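Local structure of metallo-beta-lactamase (3L6N) at residues K3-E8 / Y54-D59; N14-K19 / K63-P68; V145-K150 / S191-I196. The protein hydrolyses the beta-lactam ring of penicillins, cephalosporins and carbapenems as a zinc-dependent class B beta-lactamase, conferring antibiotic resistance. All coordinates share one frame; numbering follows the deposited sequence.

Contacts 1 and 2 are neighbours, their centres about 9 Å apart: each sets helix 54-65 against the edge region of the seven-stranded sheet, contact 1 near the start of the helix and contact 2 at its end. They are joined in that sheet by the backbone pairing of strands 6-7 and 15-24, with Val-6 O 2.8 Å from Lys-19 N. Contact 3 belongs to the other, five-stranded sheet, its centre about 19 Å from that of contact 2 and about 24 Å from that of contact 1. Leu-15 CD1 packs 3.8 Å from Phe-148 CE2, linking 14-19 with 145-150. All three lie away from the zinc sites of His-76, His-78 and His-139 and of Asp-80, Cys-158 and His-200.

Contact 1: K3-E8 / Y54-D59; sequences KDFVIE and YQSLMD
Phe-5 and Ser-56 are brought together by two first torsions: Phe-5 CG sits between the backbone N and the carbonyl carbon (chi1 50°), while Ser-56 OG lies opposite its own backbone N (chi1 -176°). The hydroxyl thereby meets the ring at its rim, close to the ring plane, with OG 3.3 Å from Phe-5 CE2. In the same conformer the aliphatic part of Lys-3 flanks the hydroxyl, CG being 3.5 Å from Ser-56 OG. Ser-56 has a second conformer, so both OG contacts hold for one copy and are doubtful for the other. The lysine chain bends at its last two torsions, near a bound sulfate that probably came from the crystallisation liquor. The contact joins an outer helix of the metallo-beta-lactamase alpha-beta/beta-alpha sandwich to the sheet it packs on: helix 54-65 covers one face of the seven-stranded sheet, and the N-terminal segment, carrying one of its edge strands, 6-7, comes alongside the first turns of the helix. Deeper in, Leu-57 packs obliquely against the far end of the ring. Its CD1 is 4.1 Å from Phe-5 CE1, and its CA is 4.0 Å from Phe-5 CZ. No hydrogen bond joins the segments; the contact is van der Waals packing. Leu-57 also reaches Tyr-18 of strand 15-24 and Pro-48. Thr-60, one turn on from Ser-56, extends the surface on which Lys-3, Phe-5 and Ile-7 rest.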
loop_
_atom_site.group_PDB
_atom_site.type_symbol
_atom_site.label_atom_id
_atom_site.label_comp_id
_atom_site.label_asym_id
_atom_site.label_seq_id
_atom_site.Cartn_x
_atom_site.Cartn_y
_atom_site.Cartn_z
ATOM N N LYS A 3 1.280 7.881 19.401
ATOM C CA LYS A 3 1.333 6.618 18.642
ATOM C C LYS A 3 -0.064 6.037 18.516
ATOM O O LYS A 3 -0.462 5.155 19.286
ATOM C CB LYS A 3 2.266 5.611 19.311
ATOM C CG LYS A 3 3.714 6.044 19.336
ATOM C CD LYS A 3 4.588 4.982 19.992
ATOM C CE LYS A 3 4.296 4.839 21.487
ATOM N NZ LYS A 3 4.756 6.025 22.275
ATOM N N ASP A 4 -0.820 6.561 17.558
ATOM C CA ASP A 4 -2.205 6.154 17.358
ATOM C C ASP A 4 -2.337 5.150 16.216
ATOM O O ASP A 4 -3.427 4.691 15.915
ATOM C CB ASP A 4 -3.099 7.373 17.099
ATOM C CG ASP A 4 -2.737 8.112 15.820
ATOM O OD1 ASP A 4 -3.612 8.823 15.275
ATOM O OD2 ASP A 4 -1.584 7.979 15.367
ATOM N N PHE A 5 -1.223 4.813 15.579
ATOM C CA PHE A 5 -1.278 3.785 14.539
ATOM C C PHE A 5 -1.516 2.398 15.144
ATOM O O PHE A 5 -1.212 2.147 16.312
ATOM C CB PHE A 5 -0.056 3.822 13.602
ATOM C CG PHE A 5 1.265 3.848 14.309
ATOM C CD1 PHE A 5 1.882 2.667 14.699
ATOM C CD2 PHE A 5 1.902 5.060 14.572
ATOM C CE1 PHE A 5 3.111 2.694 15.357
ATOM C CE2 PHE A 5 3.141 5.089 15.224
ATOM C CZ PHE A 5 3.738 3.904 15.609
ATOM N N VAL A 6 -2.105 1.517 14.338
ATOM C CA VAL A 6 -2.562 0.213 14.788
ATOM C C VAL A 6 -1.867 -0.855 13.959
ATOM O O VAL A 6 -1.995 -0.873 12.734
ATOM C CB VAL A 6 -4.104 0.090 14.631
ATOM C CG1 VAL A 6 -4.601 -1.315 14.978
ATOM C CG2 VAL A 6 -4.810 1.129 15.506
ATOM N N ILE A 7 -1.110 -1.720 14.626
ATOM C CA ILE A 7 -0.527 -2.875 13.946
ATOM C C ILE A 7 -1.421 -4.053 14.279
ATOM O O ILE A 7 -1.605 -4.403 15.449
ATOM C CB ILE A 7 0.934 -3.139 14.384
ATOM C CG1 ILE A 7 1.802 -1.924 14.043
ATOM C CG2 ILE A 7 1.488 -4.393 13.682
ATOM C CD1 ILE A 7 3.199 -1.947 14.662
ATOM N N GLU A 8 -2.000 -4.644 13.240
ATOM C CA GLU A 8 -2.948 -5.741 13.406
ATOM C C GLU A 8 -2.229 -7.064 13.680
ATOM O O GLU A 8 -1.048 -7.214 13.355
ATOM C CB GLU A 8 -3.813 -5.870 12.150
ATOM C CG GLU A 8 -4.595 -4.614 11.793
ATOM C CD GLU A 8 -5.824 -4.381 12.657
ATOM O OE1 GLU A 8 -5.973 -5.039 13.717
ATOM O OE2 GLU A 8 -6.633 -3.503 12.273
ATOM N N TYR A 54 6.904 8.777 10.639
ATOM C CA TYR A 54 7.828 7.830 9.990
ATOM C C TYR A 54 8.792 7.208 10.999
ATOM O O TYR A 54 8.914 5.982 11.087
ATOM C CB TYR A 54 8.630 8.490 8.874
ATOM C CG TYR A 54 7.858 8.904 7.625
ATOM C CD1 TYR A 54 8.474 9.717 6.681
ATOM C CD2 TYR A 54 6.532 8.494 7.393
ATOM C CE1 TYR A 54 7.815 10.104 5.517
ATOM C CE2 TYR A 54 5.858 8.879 6.225
ATOM C CZ TYR A 54 6.513 9.689 5.302
ATOM O OH TYR A 54 5.903 10.103 4.150
ATOM N N GLN A 55 9.483 8.058 11.761
ATOM C CA GLN A 55 10.434 7.571 12.762
ATOM C C GLN A 55 9.752 6.751 13.854
ATOM O O GLN A 55 10.288 5.730 14.292
ATOM C CB GLN A 55 11.237 8.730 13.373
ATOM C CG GLN A 55 12.403 8.253 14.249
ATOM C CD GLN A 55 13.452 7.481 13.463
ATOM O OE1 GLN A 55 13.991 7.976 12.478
ATOM N NE2 GLN A 55 13.737 6.260 13.893
ATOM N N SER A 56 8.572 7.196 14.283
ATOM C CA SER A 56 7.800 6.483 15.289
ATOM C C SER A 56 7.508 5.048 14.859
ATOM O O SER A 56 7.657 4.121 15.652
ATOM C CB SER A 56 6.487 7.222 15.564
ATOM O OG SER A 56 5.767 6.584 16.596
ATOM N N LEU A 57 7.092 4.874 13.605
ATOM C CA LEU A 57 6.808 3.528 13.088
ATOM C C LEU A 57 8.074 2.680 13.073
ATOM O O LEU A 57 8.038 1.533 13.486
ATOM C CB LEU A 57 6.210 3.579 11.682
ATOM C CG LEU A 57 5.937 2.188 11.082
ATOM C CD1 LEU A 57 4.837 1.466 11.846
ATOM C CD2 LEU A 57 5.558 2.366 9.635
ATOM N N MET A 58 9.181 3.258 12.609
ATOM C CA MET A 58 10.455 2.543 12.590
ATOM C C MET A 58 10.872 2.108 13.996
ATOM O O MET A 58 11.293 0.967 14.192
ATOM C CB MET A 58 11.553 3.373 11.918
ATOM C CG MET A 58 11.313 3.611 10.433
ATOM S SD MET A 58 12.876 3.677 9.529
ATOM C CE MET A 58 13.689 4.996 10.429
ATOM N N ASP A 59 10.720 3.006 14.969
ATOM C CA ASP A 59 11.027 2.687 16.373
ATOM C C ASP A 59 10.156 1.559 16.914
ATOM O O ASP A 59 10.647 0.676 17.629
ATOM C CB ASP A 59 10.857 3.925 17.267
ATOM C CG ASP A 59 11.865 5.023 16.955
ATOM O OD1 ASP A 59 12.853 4.770 16.239
ATOM O OD2 ASP A 59 11.647 6.152 17.451
#

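Contact 2: N14-K19 / K63-P68; sequences NLHIYK and KRHNLP
His-16 and His-65 approach from opposite directions and meet through their imidazoles. From the CB of His-16, which leaves strand 15-24 toward the end of helix 54-65, the ring is carried out opposite the carbonyl carbon (chi1 -67°). On one flank of the ring, CD2 packs 3.6 Å from Ile-7 CG2, a methyl of the neighbouring strand. On the other, ND1 donates a weak hydrogen bond back to Asn-14 O (3.1 Å), with Asn-14 O at the ring edge, in its plane. The far end is where the helix is met: CE1 comes 3.7 Å from His-65 CE1, and NE2 comes 3.6 Å from the same carbon. The pair is an offset edge-to-face (T-shaped) one, the edge of His-65 turned to the face of His-16, with ring planes at 76°. Arg-64 adds a looser approach, its NE 4.2 Å from His-16 NE2, and its CG lies over one face of the His-65 ring, offset toward the rim. Tyr-35 of strand 27-38 completes the cluster, stacking on His-16 and hydrogen-bonding to His-65 NE2 through its hydroxyl. The helix ends at His-65, and Asn-66 leaves it with positive phi. No hydrogen bond crosses between the segments, so their fit rests on ring packing; the nearby guanidinium would probably disfavour a proton on both nitrogens of His-16.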
loop_
_atom_site.group_PDB
_atom_site.type_symbol
_atom_site.label_atom_id
_atom_site.label_comp_id
_atom_site.label_asym_id
_atom_site.label_seq_id
_atom_site.Cartn_x
_atom_site.Cartn_y
_atom_site.Cartn_z
ATOM N N ASN A 14 4.577 -13.137 9.917
ATOM C CA ASN A 14 5.424 -12.083 9.365
ATOM C C ASN A 14 4.736 -10.981 8.571
ATOM O O ASN A 14 5.300 -9.881 8.446
ATOM C CB ASN A 14 6.558 -12.681 8.513
ATOM C CG ASN A 14 7.680 -13.262 9.360
ATOM O OD1 ASN A 14 7.649 -13.206 10.589
ATOM N ND2 ASN A 14 8.675 -13.852 8.693
ATOM N N LEU A 15 3.550 -11.266 8.028
ATOM C CA LEU A 15 2.845 -10.276 7.217
ATOM C C LEU A 15 1.868 -9.465 8.066
ATOM O O LEU A 15 0.909 -10.006 8.638
ATOM C CB LEU A 15 2.122 -10.933 6.032
ATOM C CG LEU A 15 1.464 -9.949 5.062
ATOM C CD1 LEU A 15 2.513 -9.043 4.398
ATOM C CD2 LEU A 15 0.718 -10.760 4.020
ATOM N N HIS A 16 2.114 -8.161 8.130
ATOM C CA HIS A 16 1.323 -7.279 8.990
ATOM C C HIS A 16 0.551 -6.238 8.211
ATOM O O HIS A 16 1.080 -5.632 7.276
ATOM C CB HIS A 16 2.233 -6.540 9.980
ATOM C CG HIS A 16 2.892 -7.423 11.001
ATOM N ND1 HIS A 16 3.895 -8.314 10.676
ATOM C CD2 HIS A 16 2.720 -7.525 12.341
ATOM C CE1 HIS A 16 4.306 -8.931 11.775
ATOM N NE2 HIS A 16 3.611 -8.467 12.799
ATOM N N ILE A 17 -0.702 -6.024 8.616
ATOM C CA ILE A 17 -1.504 -4.882 8.186
ATOM C C ILE A 17 -1.283 -3.824 9.243
ATOM O O ILE A 17 -1.330 -4.140 10.417
ATOM C CB ILE A 17 -3.006 -5.226 8.174
ATOM C CG1 ILE A 17 -3.274 -6.369 7.190
ATOM C CG2 ILE A 17 -3.850 -3.980 7.847
ATOM C CD1 ILE A 17 -4.393 -7.303 7.656
ATOM N N TYR A 18 -0.996 -2.591 8.839
ATOM C CA TYR A 18 -0.961 -1.495 9.810
ATOM C C TYR A 18 -1.802 -0.313 9.350
ATOM O O TYR A 18 -1.874 -0.005 8.161
ATOM C CB TYR A 18 0.472 -1.099 10.217
ATOM C CG TYR A 18 1.269 -0.257 9.241
ATOM C CD1 TYR A 18 1.345 1.132 9.394
ATOM C CD2 TYR A 18 1.993 -0.841 8.204
ATOM C CE1 TYR A 18 2.101 1.917 8.531
ATOM C CE2 TYR A 18 2.766 -0.063 7.330
ATOM C CZ TYR A 18 2.813 1.317 7.501
ATOM O OH TYR A 18 3.551 2.109 6.648
ATOM N N LYS A 19 -2.466 0.330 10.302
ATOM C CA LYS A 19 -3.386 1.424 9.965
ATOM C C LYS A 19 -2.804 2.715 10.516
ATOM O O LYS A 19 -2.337 2.736 11.650
ATOM C CB LYS A 19 -4.764 1.208 10.608
ATOM C CG LYS A 19 -5.527 -0.031 10.188
ATOM C CD LYS A 19 -6.913 -0.068 10.842
ATOM C CE LYS A 19 -7.833 1.046 10.338
ATOM N NZ LYS A 19 -8.439 0.831 8.979
ATOM N N LYS A 63 11.426 -2.192 18.160
ATOM C CA LYS A 63 11.109 -2.740 19.485
ATOM C C LYS A 63 10.356 -4.076 19.384
ATOM O O LYS A 63 10.614 -5.005 20.163
ATOM C CB LYS A 63 10.302 -1.714 20.288
ATOM C CG LYS A 63 9.991 -2.105 21.724
ATOM C CD LYS A 63 9.248 -0.956 22.395
ATOM C CE LYS A 63 8.639 -1.368 23.720
ATOM N NZ LYS A 63 7.906 -0.214 24.320
ATOM N N ARG A 64 9.447 -4.167 18.412
ATOM C CA ARG A 64 8.602 -5.344 18.224
ATOM C C ARG A 64 9.385 -6.527 17.681
ATOM O O ARG A 64 9.218 -7.651 18.152
ATOM C CB ARG A 64 7.444 -5.023 17.265
ATOM C CG ARG A 64 6.329 -6.055 17.238
ATOM C CD ARG A 64 5.123 -5.435 16.529
ATOM N NE ARG A 64 3.980 -6.345 16.414
ATOM C CZ ARG A 64 2.764 -6.095 16.890
ATOM N NH1 ARG A 64 2.519 -4.965 17.549
ATOM N NH2 ARG A 64 1.785 -6.974 16.704
ATOM N N HIS A 65 10.237 -6.263 16.696
ATOM C CA HIS A 65 10.873 -7.336 15.929
ATOM C C HIS A 65 12.387 -7.400 16.040
ATOM O O HIS A 65 12.999 -8.344 15.541
ATOM C CB HIS A 65 10.484 -7.213 14.455
ATOM C CG HIS A 65 9.009 -7.180 14.228
ATOM N ND1 HIS A 65 8.200 -8.279 14.437
ATOM C CD2 HIS A 65 8.191 -6.180 13.819
ATOM C CE1 HIS A 65 6.949 -7.957 14.160
ATOM N NE2 HIS A 65 6.917 -6.694 13.773
ATOM N N ASN A 66 12.979 -6.397 16.682
ATOM C CA ASN A 66 14.444 -6.270 16.779
ATOM C C ASN A 66 15.122 -6.150 15.410
ATOM O O ASN A 66 16.293 -6.537 15.226
ATOM C CB ASN A 66 15.023 -7.435 17.596
ATOM C CG ASN A 66 16.257 -7.036 18.378
ATOM O OD1 ASN A 66 16.638 -5.871 18.395
ATOM N ND2 ASN A 66 16.879 -8.007 19.050
ATOM N N LEU A 67 14.365 -5.621 14.455
ATOM C CA LEU A 67 14.817 -5.470 13.078
ATOM C C LEU A 67 14.565 -4.068 12.548
ATOM O O LEU A 67 13.595 -3.414 12.941
ATOM C CB LEU A 67 14.125 -6.494 12.180
ATOM C CG LEU A 67 14.613 -7.933 12.364
ATOM C CD1 LEU A 67 13.613 -8.910 11.769
ATOM C CD2 LEU A 67 15.990 -8.129 11.751
ATOM N N PRO A 68 15.439 -3.605 11.648
ATOM C CA PRO A 68 15.287 -2.315 11.003
ATOM C C PRO A 68 14.391 -2.438 9.777
ATOM O O PRO A 68 14.190 -3.538 9.255
ATOM C CB PRO A 68 16.720 -1.996 10.566
ATOM C CG PRO A 68 17.302 -3.321 10.235
ATOM C CD PRO A 68 16.686 -4.280 11.235
#

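Contact 3: V145-K150 / S191-I196; sequences VVWFPK and SKATLI
Trp-147 and Ala-193 make the apolar part of this surface contact: the benzo end of the indole reaches the alanine, CZ3 lying 3.6 Å from Ala-193 CB. The indole gets there because CG stands opposite the backbone N of Trp-147 (chi1 173°), swinging the ring out from strand 145-148 past the intervening strand 153-157. Contacts with the backbone come next. CH2 of Trp-147 is 4.0 Å from Lys-192 C and 3.8 Å from Ala-193 N, so the CH2 corner of the six-membered ring lies against the peptide link between these two residues. Lys-192 contributes its CB, 4.2 Å from the same CH2, before its extended chain carries the amine away. The indole has further ring contacts: Pro-149 CA sits 3.4 Å above one face of the Trp-147 ring, offset toward the rim, and the Tyr-190 ring meets it with planes at about 40°. In the five-stranded sheet of the metallo-beta-lactamase sandwich, this joins strand 145-148 to the turn that leads from helix 179-189 into the edge strand 195-198. With no hydrogen bond or ion pair between the segments, their hold is dispersive, built from indole carbons against a methyl and a peptide.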
loop_
_atom_site.group_PDB
_atom_site.type_symbol
_atom_site.label_atom_id
_atom_site.label_comp_id
_atom_site.label_asym_id
_atom_site.label_seq_id
_atom_site.Cartn_x
_atom_site.Cartn_y
_atom_site.Cartn_z
ATOM N N VAL A 145 -0.762 -3.313 -7.225
ATOM C CA VAL A 145 -1.151 -4.184 -6.118
ATOM C C VAL A 145 0.055 -5.042 -5.730
ATOM O O VAL A 145 1.000 -5.177 -6.509
ATOM C CB VAL A 145 -2.355 -5.093 -6.497
ATOM C CG1 VAL A 145 -3.592 -4.255 -6.870
ATOM C CG2 VAL A 145 -1.984 -6.085 -7.641
ATOM N N VAL A 146 0.024 -5.621 -4.530
ATOM C CA VAL A 146 1.108 -6.484 -4.080
ATOM C C VAL A 146 0.554 -7.833 -3.658
ATOM O O VAL A 146 -0.309 -7.925 -2.777
ATOM C CB VAL A 146 1.936 -5.864 -2.917
ATOM C CG1 VAL A 146 3.182 -6.708 -2.659
ATOM C CG2 VAL A 146 2.347 -4.421 -3.255
ATOM N N TRP A 147 1.040 -8.883 -4.320
ATOM C CA TRP A 147 0.599 -10.249 -4.035
ATOM C C TRP A 147 1.628 -10.967 -3.176
ATOM O O TRP A 147 2.823 -10.928 -3.471
ATOM C CB TRP A 147 0.402 -10.999 -5.362
ATOM C CG TRP A 147 0.113 -12.484 -5.235
ATOM C CD1 TRP A 147 0.845 -13.507 -5.769
ATOM C CD2 TRP A 147 -0.991 -13.093 -4.551
ATOM N NE1 TRP A 147 0.268 -14.718 -5.453
ATOM C CE2 TRP A 147 -0.861 -14.493 -4.711
ATOM C CE3 TRP A 147 -2.081 -12.594 -3.828
ATOM C CZ2 TRP A 147 -1.775 -15.399 -4.162
ATOM C CZ3 TRP A 147 -2.994 -13.496 -3.281
ATOM C CH2 TRP A 147 -2.833 -14.881 -3.455
ATOM N N PHE A 148 1.151 -11.613 -2.113
ATOM C CA PHE A 148 1.998 -12.350 -1.180
ATOM C C PHE A 148 1.651 -13.841 -1.254
ATOM O O PHE A 148 0.772 -14.308 -0.528
ATOM C CB PHE A 148 1.785 -11.818 0.243
ATOM C CG PHE A 148 2.180 -10.371 0.411
ATOM C CD1 PHE A 148 1.230 -9.358 0.295
ATOM C CD2 PHE A 148 3.501 -10.029 0.677
ATOM C CE1 PHE A 148 1.596 -8.015 0.448
ATOM C CE2 PHE A 148 3.888 -8.684 0.826
ATOM C CZ PHE A 148 2.921 -7.684 0.720
ATOM N N PRO A 149 2.337 -14.585 -2.146
ATOM C CA PRO A 149 1.893 -15.947 -2.482
ATOM C C PRO A 149 1.871 -16.925 -1.315
ATOM O O PRO A 149 0.983 -17.786 -1.263
ATOM C CB PRO A 149 2.884 -16.394 -3.561
ATOM C CG PRO A 149 4.050 -15.497 -3.460
ATOM C CD PRO A 149 3.494 -14.173 -2.956
ATOM N N LYS A 150 2.818 -16.785 -0.389
ATOM C CA LYS A 150 2.875 -17.667 0.783
ATOM C C LYS A 150 1.821 -17.351 1.851
ATOM O O LYS A 150 1.601 -18.149 2.771
ATOM C CB LYS A 150 4.288 -17.672 1.376
ATOM C CG LYS A 150 5.406 -17.961 0.363
ATOM C CD LYS A 150 5.304 -19.365 -0.243
ATOM C CE LYS A 150 6.659 -19.836 -0.745
ATOM N NZ LYS A 150 6.642 -21.276 -1.144
ATOM N N SER A 191 -7.992 -15.277 -7.498
ATOM C CA SER A 191 -8.966 -16.190 -6.912
ATOM C C SER A 191 -8.395 -16.887 -5.669
ATOM O O SER A 191 -9.141 -17.208 -4.742
ATOM C CB SER A 191 -9.440 -17.213 -7.953
ATOM O OG SER A 191 -8.342 -17.852 -8.587
ATOM N N LYS A 192 -7.076 -17.092 -5.642
ATOM C CA LYS A 192 -6.401 -17.720 -4.496
ATOM C C LYS A 192 -6.335 -16.820 -3.252
ATOM O O LYS A 192 -6.072 -17.305 -2.148
ATOM C CB LYS A 192 -4.988 -18.184 -4.862
ATOM C CG LYS A 192 -4.925 -19.429 -5.740
ATOM C CD LYS A 192 -3.494 -19.944 -5.819
ATOM C CE LYS A 192 -3.314 -20.938 -6.958
ATOM N NZ LYS A 192 -1.943 -21.524 -6.950
ATOM N N ALA A 193 -6.577 -15.522 -3.433
ATOM C CA ALA A 193 -6.533 -14.571 -2.319
ATOM C C ALA A 193 -7.661 -14.816 -1.329
ATOM O O ALA A 193 -8.839 -14.819 -1.697
ATOM C CB ALA A 193 -6.582 -13.134 -2.828
ATOM N N THR A 194 -7.296 -15.024 -0.068
ATOM C CA THR A 194 -8.289 -15.211 0.980
ATOM C C THR A 194 -8.476 -13.921 1.773
ATOM O O THR A 194 -9.366 -13.818 2.618
ATOM C CB THR A 194 -7.932 -16.384 1.903
ATOM O OG1 THR A 194 -6.573 -16.262 2.332
ATOM C CG2 THR A 194 -8.111 -17.717 1.155
ATOM N N LEU A 195 -7.638 -12.930 1.464
ATOM C CA LEU A 195 -7.723 -11.618 2.096
ATOM C C LEU A 195 -7.246 -10.573 1.100
ATOM O O LEU A 195 -6.181 -10.718 0.517
ATOM C CB LEU A 195 -6.865 -11.584 3.360
ATOM C CG LEU A 195 -6.813 -10.293 4.177
ATOM C CD1 LEU A 195 -8.192 -9.864 4.667
ATOM C CD2 LEU A 195 -5.852 -10.474 5.359
ATOM N N ILE A 196 -8.069 -9.556 0.876
ATOM C CA ILE A 196 -7.695 -8.430 0.014
ATOM C C ILE A 196 -7.771 -7.163 0.854
ATOM O O ILE A 196 -8.808 -6.877 1.462
ATOM C CB ILE A 196 -8.577 -8.340 -1.249
ATOM C CG1 ILE A 196 -8.458 -9.643 -2.058
ATOM C CG2 ILE A 196 -8.164 -7.131 -2.096
ATOM C CD1 ILE A 196 -9.330 -9.713 -3.284
#